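Local coordinates for protein ForH (Streptomyces kaniharaensis, PDB 6NKO) that probably takes part in formycin A biosynthesis, where, resembling IMP cyclohydrolase, it may close the pyrimidine ring of the pyrazolopyrimidine, at residues H20-D29 with P110-Y120; R66-P74 with V81-M89. All blocks are in the same frame, centred on the assembly; numbering follows the deposited sequence.

Contact 1 pairs the middle strand of the five-stranded parallel sheet, 22-26, with its neighbour 114-117, and is centred about 4 Å from the centre of the chain; contact 2 lies farther out, about 12 Å between the two contact centres. In sequence, both segments of contact 2 fall between the two strands of contact 1. The two meet on the side of the sheet where V24 and I112 sit: V24 CG2 is 3.8 Å from I67 CD1, and I112 CD1 packs 3.3 Å from V88 O. The model is an apo structure, so no ligand marks a site. In parallel alpha/beta folds such sites usually lie beyond the C-terminal strand ends, here the side of S28 and N118.

Contact 1: H20-D29 with P110-Y120; sequences HMLAVLAVSD and PRIDLVCNNYY
D113 turns its CG anti to the carbonyl carbon (chi1 -49°), which carries OD2 back to L22, while N117, extended with CG anti to its backbone N (chi1 -177°), reaches across with ND2 to the A26 carbonyl. The D113 carboxylate oxygen OD2 takes the L22 N-H at 3.0 Å, and the D113 backbone N returns a bond to L22 O; the M21 side chain crosses that of D113 at about a right angle, its CG 3.6 Å from OD2 of D113. From here the strands run in parallel, V24 giving its N-H to L114 and receiving that of C116, and A26 N bonding in turn to C116 O. A26 O is gripped twice, by the N117 ND2 amide at 2.8 Å in the carbonyl plane and by N118 N from a more tilted direction at 3.3 Å. N117 ND2 also reaches D139, which helps to fix the amide.

This is the middle of the parallel alpha/beta sheet of the MGS-like domain, strand 22-26 lying between 46-49 and 114-117. A23, L25, L114 and C116 share one face, with helices 33-42 and 165-174 packed over it. On the other, A26, V115 and N117 meet helix 141-151, while V24 faces I67. I112 fills in beside the start of the strands, its CG1 3.9 Å from L22 CD2 and its CG2 3.8 Å from V24 CG2.

Past the strand ends, V27 and N118 lie side by side, and N118 ND2 is held by S160 O. S28 CB sits over the centre of the Y120 ring, 3.4 Å from its centroid and 6° off the normal, a CH-pi contact. The hydroxyl OG, over that same face, makes a weak bond to N118 O.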
loop_
_atom_site.group_PDB
_atom_site.type_symbol
_atom_site.label_atom_id
_atom_site.label_comp_id
_atom_site.label_asym_id
_atom_site.label_seq_id
_atom_site.Cartn_x
_atom_site.Cartn_y
_atom_site.Cartn_z
ATOM N N HIS A 20 -7.067 -15.446 9.114
ATOM C CA HIS A 20 -6.528 -14.497 10.089
ATOM C C HIS A 20 -5.939 -13.205 9.445
ATOM O O HIS A 20 -6.237 -12.105 9.927
ATOM C CB HIS A 20 -5.468 -15.198 10.977
ATOM C CG HIS A 20 -6.030 -15.891 12.195
ATOM N ND1 HIS A 20 -6.106 -15.270 13.428
ATOM C CD2 HIS A 20 -6.467 -17.161 12.395
ATOM C CE1 HIS A 20 -6.598 -16.113 14.323
ATOM N NE2 HIS A 20 -6.830 -17.266 13.722
ATOM N N MET A 21 -5.148 -13.290 8.361
ATOM C CA MET A 21 -4.364 -12.133 7.923
ATOM C C MET A 21 -4.411 -11.851 6.419
ATOM O O MET A 21 -4.640 -12.731 5.583
ATOM C CB MET A 21 -2.896 -12.255 8.339
ATOM C CG MET A 21 -2.662 -11.796 9.754
ATOM S SD MET A 21 -2.732 -13.177 10.893
ATOM C CE MET A 21 -3.770 -12.470 12.167
ATOM N N LEU A 22 -4.113 -10.583 6.096
ATOM C CA LEU A 22 -4.237 -10.022 4.750
ATOM C C LEU A 22 -3.299 -8.830 4.559
ATOM O O LEU A 22 -3.302 -7.901 5.372
ATOM C CB LEU A 22 -5.684 -9.601 4.481
ATOM C CG LEU A 22 -6.007 -8.832 3.198
ATOM C CD1 LEU A 22 -5.530 -9.600 1.980
ATOM C CD2 LEU A 22 -7.502 -8.556 3.088
ATOM N N ALA A 23 -2.532 -8.848 3.465
ATOM C CA ALA A 23 -1.653 -7.756 3.056
ATOM C C ALA A 23 -2.052 -7.250 1.676
ATOM O O ALA A 23 -2.502 -8.030 0.832
ATOM C CB ALA A 23 -0.189 -8.195 3.021
ATOM N N VAL A 24 -1.870 -5.948 1.442
ATOM C CA VAL A 24 -2.135 -5.321 0.149
ATOM C C VAL A 24 -0.823 -4.754 -0.376
ATOM O O VAL A 24 -0.218 -3.883 0.261
ATOM C CB VAL A 24 -3.206 -4.223 0.248
ATOM C CG1 VAL A 24 -3.436 -3.569 -1.114
ATOM C CG2 VAL A 24 -4.506 -4.793 0.793
ATOM N N LEU A 25 -0.392 -5.235 -1.541
ATOM C CA LEU A 25 0.878 -4.842 -2.148
ATOM C C LEU A 25 0.581 -3.972 -3.366
ATOM O O LEU A 25 0.152 -4.480 -4.406
ATOM C CB LEU A 25 1.697 -6.072 -2.537
ATOM C CG LEU A 25 2.698 -6.647 -1.529
ATOM C CD1 LEU A 25 2.163 -6.624 -0.104
ATOM C CD2 LEU A 25 3.091 -8.062 -1.927
ATOM N N ALA A 26 0.815 -2.663 -3.236
ATOM C CA ALA A 26 0.553 -1.697 -4.306
ATOM C C ALA A 26 1.821 -0.878 -4.552
ATOM O O ALA A 26 1.862 0.323 -4.278
ATOM C CB ALA A 26 -0.631 -0.796 -3.958
ATOM N N VAL A 27 2.854 -1.527 -5.083
ATOM C CA VAL A 27 4.166 -0.911 -5.243
ATOM C C VAL A 27 4.454 -0.700 -6.721
ATOM O O VAL A 27 4.092 -1.529 -7.565
ATOM C CB VAL A 27 5.276 -1.753 -4.580
ATOM C CG1 VAL A 27 5.050 -1.839 -3.078
ATOM C CG2 VAL A 27 5.349 -3.141 -5.196
ATOM N N SER A 28 5.094 0.427 -7.030
ATOM C CA SER A 28 5.626 0.689 -8.360
ATOM C C SER A 28 7.099 0.312 -8.452
ATOM O O SER A 28 7.549 -0.197 -9.484
ATOM C CB SER A 28 5.436 2.164 -8.723
ATOM O OG SER A 28 4.072 2.540 -8.632
ATOM N N ASP A 29 7.853 0.567 -7.384
ATOM C CA ASP A 29 9.215 0.071 -7.239
ATOM C C ASP A 29 9.139 -1.369 -6.743
ATOM O O ASP A 29 8.759 -1.614 -5.594
ATOM C CB ASP A 29 9.995 0.962 -6.274
ATOM C CG ASP A 29 11.411 0.473 -6.030
ATOM O OD1 ASP A 29 11.877 -0.432 -6.752
ATOM O OD2 ASP A 29 12.065 1.005 -5.109
ATOM N N PRO A 110 -12.931 -7.716 5.957
ATOM C CA PRO A 110 -11.773 -8.159 6.734
ATOM C C PRO A 110 -10.799 -7.015 6.973
ATOM O O PRO A 110 -10.754 -6.030 6.235
ATOM C CB PRO A 110 -11.146 -9.238 5.848
ATOM C CG PRO A 110 -11.512 -8.829 4.460
ATOM C CD PRO A 110 -12.847 -8.129 4.544
ATOM N N ARG A 111 -10.016 -7.162 8.034
ATOM C CA ARG A 111 -8.981 -6.190 8.343
ATOM C C ARG A 111 -7.792 -6.380 7.409
ATOM O O ARG A 111 -7.395 -7.509 7.107
ATOM C CB ARG A 111 -8.537 -6.327 9.801
ATOM C CG ARG A 111 -7.140 -5.806 10.093
ATOM C CD ARG A 111 -7.102 -4.286 10.084
ATOM N NE ARG A 111 -7.627 -3.710 11.318
ATOM C CZ ARG A 111 -8.231 -2.529 11.393
ATOM N NH1 ARG A 111 -8.389 -1.794 10.300
ATOM N NH2 ARG A 111 -8.677 -2.081 12.558
ATOM N N ILE A 112 -7.243 -5.269 6.933
ATOM C CA ILE A 112 -6.002 -5.270 6.170
ATOM C C ILE A 112 -4.872 -4.984 7.151
ATOM O O ILE A 112 -4.785 -3.886 7.713
ATOM C CB ILE A 112 -6.034 -4.250 5.024
ATOM C CG1 ILE A 112 -6.944 -4.749 3.897
ATOM C CG2 ILE A 112 -4.631 -4.000 4.496
ATOM C CD1 ILE A 112 -7.425 -3.661 2.960
ATOM N N ASP A 113 -4.010 -5.975 7.371
ATOM C CA ASP A 113 -2.970 -5.872 8.385
ATOM C C ASP A 113 -1.694 -5.212 7.883
ATOM O O ASP A 113 -0.887 -4.758 8.702
ATOM C CB ASP A 113 -2.634 -7.261 8.935
ATOM C CG ASP A 113 -3.870 -8.038 9.338
ATOM O OD1 ASP A 113 -4.361 -7.830 10.469
ATOM O OD2 ASP A 113 -4.355 -8.847 8.518
ATOM N N LEU A 114 -1.491 -5.143 6.570
ATOM C CA LEU A 114 -0.256 -4.598 6.024
ATOM C C LEU A 114 -0.545 -3.917 4.697
ATOM O O LEU A 114 -1.233 -4.481 3.842
ATOM C CB LEU A 114 0.796 -5.697 5.838
ATOM C CG LEU A 114 2.211 -5.249 5.462
ATOM C CD1 LEU A 114 3.248 -6.040 6.251
ATOM C CD2 LEU A 114 2.449 -5.386 3.961
ATOM N N VAL A 115 -0.007 -2.711 4.532
ATOM C CA VAL A 115 -0.120 -1.951 3.294
ATOM C C VAL A 115 1.286 -1.647 2.799
ATOM O O VAL A 115 2.128 -1.163 3.564
ATOM C CB VAL A 115 -0.923 -0.652 3.491
ATOM C CG1 VAL A 115 -0.823 0.231 2.252
ATOM C CG2 VAL A 115 -2.373 -0.973 3.809
ATOM N N CYS A 116 1.534 -1.934 1.525
ATOM C CA CYS A 116 2.808 -1.663 0.869
ATOM C C CYS A 116 2.540 -0.797 -0.354
ATOM O O CYS A 116 1.815 -1.217 -1.262
ATOM C CB CYS A 116 3.496 -2.966 0.468
ATOM S SG CYS A 116 5.285 -2.911 0.543
ATOM N N ASN A 117 3.117 0.405 -0.381
ATOM C CA ASN A 117 2.820 1.364 -1.442
ATOM C C ASN A 117 4.078 2.114 -1.858
ATOM O O ASN A 117 4.746 2.728 -1.019
ATOM C CB ASN A 117 1.731 2.348 -0.994
ATOM C CG ASN A 117 1.343 3.328 -2.085
ATOM O OD1 ASN A 117 1.308 4.537 -1.862
ATOM N ND2 ASN A 117 1.054 2.810 -3.272
ATOM N N ASN A 118 4.381 2.071 -3.160
ATOM C CA ASN A 118 5.562 2.688 -3.754
ATOM C C ASN A 118 5.137 3.586 -4.907
ATOM O O ASN A 118 4.052 3.427 -5.471
ATOM C CB ASN A 118 6.549 1.636 -4.287
ATOM C CG ASN A 118 7.459 1.100 -3.219
ATOM O OD1 ASN A 118 8.030 0.019 -3.359
ATOM N ND2 ASN A 118 7.608 1.854 -2.139
ATOM N N TYR A 119 6.020 4.508 -5.286
ATOM C CA TYR A 119 5.751 5.434 -6.378
ATOM C C TYR A 119 6.773 5.293 -7.499
ATOM O O TYR A 119 7.941 4.966 -7.268
ATOM C CB TYR A 119 5.738 6.875 -5.884
ATOM C CG TYR A 119 4.987 7.026 -4.594
ATOM C CD1 TYR A 119 3.693 6.538 -4.471
ATOM C CD2 TYR A 119 5.567 7.638 -3.497
ATOM C CE1 TYR A 119 3.001 6.661 -3.295
ATOM C CE2 TYR A 119 4.882 7.768 -2.314
ATOM C CZ TYR A 119 3.596 7.278 -2.217
ATOM O OH TYR A 119 2.898 7.405 -1.038
ATOM N N TYR A 120 6.309 5.556 -8.720
ATOM C CA TYR A 120 7.183 5.570 -9.882
ATOM C C TYR A 120 8.164 6.736 -9.799
ATOM O O TYR A 120 7.953 7.714 -9.076
ATOM C CB TYR A 120 6.362 5.674 -11.166
ATOM C CG TYR A 120 5.626 4.408 -11.530
ATOM C CD1 TYR A 120 6.316 3.273 -11.930
ATOM C CD2 TYR A 120 4.238 4.347 -11.473
ATOM C CE1 TYR A 120 5.648 2.110 -12.263
ATOM C CE2 TYR A 120 3.562 3.190 -11.804
ATOM C CZ TYR A 120 4.271 2.074 -12.198
ATOM O OH TYR A 120 3.607 0.916 -12.531
#

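Contact 2: R66-P74 with V81-M89; sequences RIADLAGVP and VKTLTVSVM
The loop 66-74 passes alongside the type I turn V81-L84 and the first turn of the helix that follows, with A71, in a left-handed backbone conformation (phi 61°), 5.3 Å from S87 and V73 4.3 Å from K82, CA to CA. T85 joins the two. T85 OG1, lodged between the backbone N and the carbonyl carbon (chi1 69°), donates to A71 O (2.5 Å), nearly end-on to the carbonyl. As the N-cap residue, T85 also accepts from V88 N through that same OG1, a weak bond of 3.3 Å, so a single hydroxyl ties the loop to the helix start. Beside it A71 CB presses against S87 CB and against V88 CG2, the latter at 3.7 Å. T85 CG2 faces G72 CA and, at 4.0 Å, V73 CB.

At the other end of the loop the aliphatic part of K82 crosses I67 at about a right angle, K82 CD lying 3.7 Å from I67 CG2 and also near A68 CB. Bends at chi3 and chi4 then lead NZ away to G79 O and to a salt bridge with E51. I67 continues onto A48 and T50, its backbone bonded to A49, which places the loop against strand 46-49; from the other segment, T83 and V88 rest on M145 of helix 141-151.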
loop_
_atom_site.group_PDB
_atom_site.type_symbol
_atom_site.label_atom_id
_atom_site.label_comp_id
_atom_site.label_asym_id
_atom_site.label_seq_id
_atom_site.Cartn_x
_atom_site.Cartn_y
_atom_site.Cartn_z
ATOM N N ARG A 66 -5.799 -10.803 -6.752
ATOM C CA ARG A 66 -5.946 -9.521 -7.426
ATOM C C ARG A 66 -6.736 -8.565 -6.542
ATOM O O ARG A 66 -7.908 -8.819 -6.246
ATOM C CB ARG A 66 -6.647 -9.716 -8.766
ATOM C CG ARG A 66 -5.782 -9.410 -9.971
ATOM C CD ARG A 66 -6.634 -9.095 -11.185
ATOM N NE ARG A 66 -5.838 -8.962 -12.402
ATOM C CZ ARG A 66 -5.610 -9.953 -13.257
ATOM N NH1 ARG A 66 -6.115 -11.157 -13.029
ATOM N NH2 ARG A 66 -4.876 -9.739 -14.340
ATOM N N ILE A 67 -6.105 -7.461 -6.129
ATOM C CA ILE A 67 -6.789 -6.456 -5.318
ATOM C C ILE A 67 -7.953 -5.830 -6.068
ATOM O O ILE A 67 -8.816 -5.196 -5.456
ATOM C CB ILE A 67 -5.808 -5.357 -4.862
ATOM C CG1 ILE A 67 -6.310 -4.669 -3.595
ATOM C CG2 ILE A 67 -5.670 -4.294 -5.941
ATOM C CD1 ILE A 67 -6.478 -5.586 -2.414
ATOM N N ALA A 68 -7.990 -5.965 -7.392
ATOM C CA ALA A 68 -9.122 -5.442 -8.144
ATOM C C ALA A 68 -10.378 -6.267 -7.880
ATOM O O ALA A 68 -11.349 -5.771 -7.291
ATOM C CB ALA A 68 -8.785 -5.392 -9.633
ATOM N N ASP A 69 -10.393 -7.522 -8.336
ATOM C CA ASP A 69 -11.556 -8.376 -8.108
ATOM C C ASP A 69 -11.865 -8.511 -6.619
ATOM O O ASP A 69 -13.031 -8.594 -6.214
ATOM C CB ASP A 69 -11.279 -9.743 -8.729
ATOM C CG ASP A 69 -10.678 -9.636 -10.139
ATOM O OD1 ASP A 69 -10.977 -8.666 -10.874
ATOM O OD2 ASP A 69 -9.868 -10.513 -10.509
ATOM N N LEU A 70 -10.827 -8.538 -5.793
ATOM C CA LEU A 70 -10.963 -8.695 -4.350
ATOM C C LEU A 70 -11.207 -7.331 -3.738
ATOM O O LEU A 70 -10.285 -6.516 -3.682
ATOM C CB LEU A 70 -9.689 -9.279 -3.751
ATOM C CG LEU A 70 -9.605 -9.769 -2.311
ATOM C CD1 LEU A 70 -9.700 -11.276 -2.313
ATOM C CD2 LEU A 70 -8.294 -9.329 -1.691
ATOM N N ALA A 71 -12.420 -7.095 -3.236
ATOM C CA ALA A 71 -12.727 -5.903 -2.437
ATOM C C ALA A 71 -12.510 -4.624 -3.226
ATOM O O ALA A 71 -12.506 -3.526 -2.665
ATOM C CB ALA A 71 -11.900 -5.846 -1.148
ATOM N N GLY A 72 -12.330 -4.747 -4.528
ATOM C CA GLY A 72 -12.044 -3.587 -5.324
ATOM C C GLY A 72 -13.052 -3.459 -6.426
ATOM O O GLY A 72 -14.132 -4.063 -6.384
ATOM N N VAL A 73 -12.692 -2.694 -7.441
ATOM C CA VAL A 73 -13.649 -2.246 -8.431
ATOM C C VAL A 73 -12.933 -2.280 -9.787
ATOM O O VAL A 73 -12.392 -1.272 -10.257
ATOM C CB VAL A 73 -14.239 -0.863 -8.058
ATOM C CG1 VAL A 73 -13.430 0.393 -8.503
ATOM C CG2 VAL A 73 -15.847 -0.806 -8.268
ATOM N N PRO A 74 -12.785 -3.501 -10.396
ATOM C CA PRO A 74 -11.907 -3.681 -11.566
ATOM C C PRO A 74 -12.585 -3.242 -12.842
ATOM O O PRO A 74 -13.802 -3.402 -12.948
ATOM C CB PRO A 74 -11.682 -5.198 -11.611
ATOM C CG PRO A 74 -12.294 -5.707 -10.336
ATOM C CD PRO A 74 -13.387 -4.784 -9.998
ATOM N N VAL A 81 -10.233 3.452 -9.561
ATOM C CA VAL A 81 -10.884 3.458 -8.260
ATOM C C VAL A 81 -10.788 2.085 -7.589
ATOM O O VAL A 81 -11.482 1.818 -6.614
ATOM C CB VAL A 81 -12.347 3.933 -8.381
ATOM C CG1 VAL A 81 -12.407 5.437 -8.537
ATOM C CG2 VAL A 81 -13.008 3.325 -9.592
ATOM N N LYS A 82 -9.905 1.218 -8.095
ATOM C CA LYS A 82 -9.912 -0.192 -7.714
ATOM C C LYS A 82 -9.605 -0.419 -6.236
ATOM O O LYS A 82 -9.980 -1.464 -5.699
ATOM C CB LYS A 82 -8.923 -0.970 -8.583
ATOM C CG LYS A 82 -7.477 -0.880 -8.139
ATOM C CD LYS A 82 -6.666 -2.017 -8.731
ATOM C CE LYS A 82 -6.659 -1.952 -10.248
ATOM N NZ LYS A 82 -6.056 -0.681 -10.738
ATOM N N THR A 83 -8.934 0.513 -5.564
ATOM C CA THR A 83 -8.743 0.415 -4.124
ATOM C C THR A 83 -9.587 1.422 -3.360
ATOM O O THR A 83 -9.502 1.480 -2.128
ATOM C CB THR A 83 -7.263 0.591 -3.759
ATOM O OG1 THR A 83 -6.760 1.793 -4.353
ATOM C CG2 THR A 83 -6.449 -0.601 -4.250
ATOM N N LEU A 84 -10.403 2.208 -4.056
ATOM C CA LEU A 84 -11.249 3.212 -3.421
ATOM C C LEU A 84 -12.660 2.651 -3.248
ATOM O O LEU A 84 -13.620 3.046 -3.912
ATOM C CB LEU A 84 -11.235 4.502 -4.237
ATOM C CG LEU A 84 -9.864 5.187 -4.279
ATOM C CD1 LEU A 84 -9.718 6.089 -5.500
ATOM C CD2 LEU A 84 -9.613 5.969 -2.997
ATOM N N THR A 85 -12.759 1.685 -2.339
ATOM C CA THR A 85 -14.015 1.053 -1.971
ATOM C C THR A 85 -14.104 0.985 -0.455
ATOM O O THR A 85 -13.113 1.164 0.258
ATOM C CB THR A 85 -14.150 -0.364 -2.556
ATOM O OG1 THR A 85 -13.220 -1.240 -1.907
ATOM C CG2 THR A 85 -13.898 -0.370 -4.061
ATOM N N VAL A 86 -15.314 0.714 0.036
ATOM C CA VAL A 86 -15.519 0.578 1.474
ATOM C C VAL A 86 -14.717 -0.597 2.019
ATOM O O VAL A 86 -14.151 -0.526 3.117
ATOM C CB VAL A 86 -17.019 0.435 1.786
ATOM C CG1 VAL A 86 -17.233 0.123 3.256
ATOM C CG2 VAL A 86 -17.765 1.698 1.385
ATOM N N SER A 87 -14.632 -1.687 1.255
ATOM C CA SER A 87 -13.966 -2.889 1.750
ATOM C C SER A 87 -12.470 -2.664 1.948
ATOM O O SER A 87 -11.906 -3.071 2.971
ATOM C CB SER A 87 -14.215 -4.052 0.792
ATOM O OG SER A 87 -15.552 -4.509 0.883
ATOM N N VAL A 88 -11.806 -2.021 0.987
ATOM C CA VAL A 88 -10.367 -1.811 1.104
ATOM C C VAL A 88 -10.061 -0.693 2.094
ATOM O O VAL A 88 -9.277 -0.873 3.032
ATOM C CB VAL A 88 -9.746 -1.526 -0.275
ATOM C CG1 VAL A 88 -8.311 -1.044 -0.114
ATOM C CG2 VAL A 88 -9.795 -2.767 -1.144
ATOM N N MET A 89 -10.673 0.480 1.902
ATOM C CA MET A 89 -10.385 1.612 2.776
ATOM C C MET A 89 -10.963 1.412 4.171
ATOM O O MET A 89 -10.392 1.899 5.154
ATOM C CB MET A 89 -10.916 2.904 2.155
ATOM C CG MET A 89 -10.271 3.259 0.820
ATOM S SD MET A 89 -8.469 3.184 0.877
ATOM C CE MET A 89 -8.119 4.503 2.036
#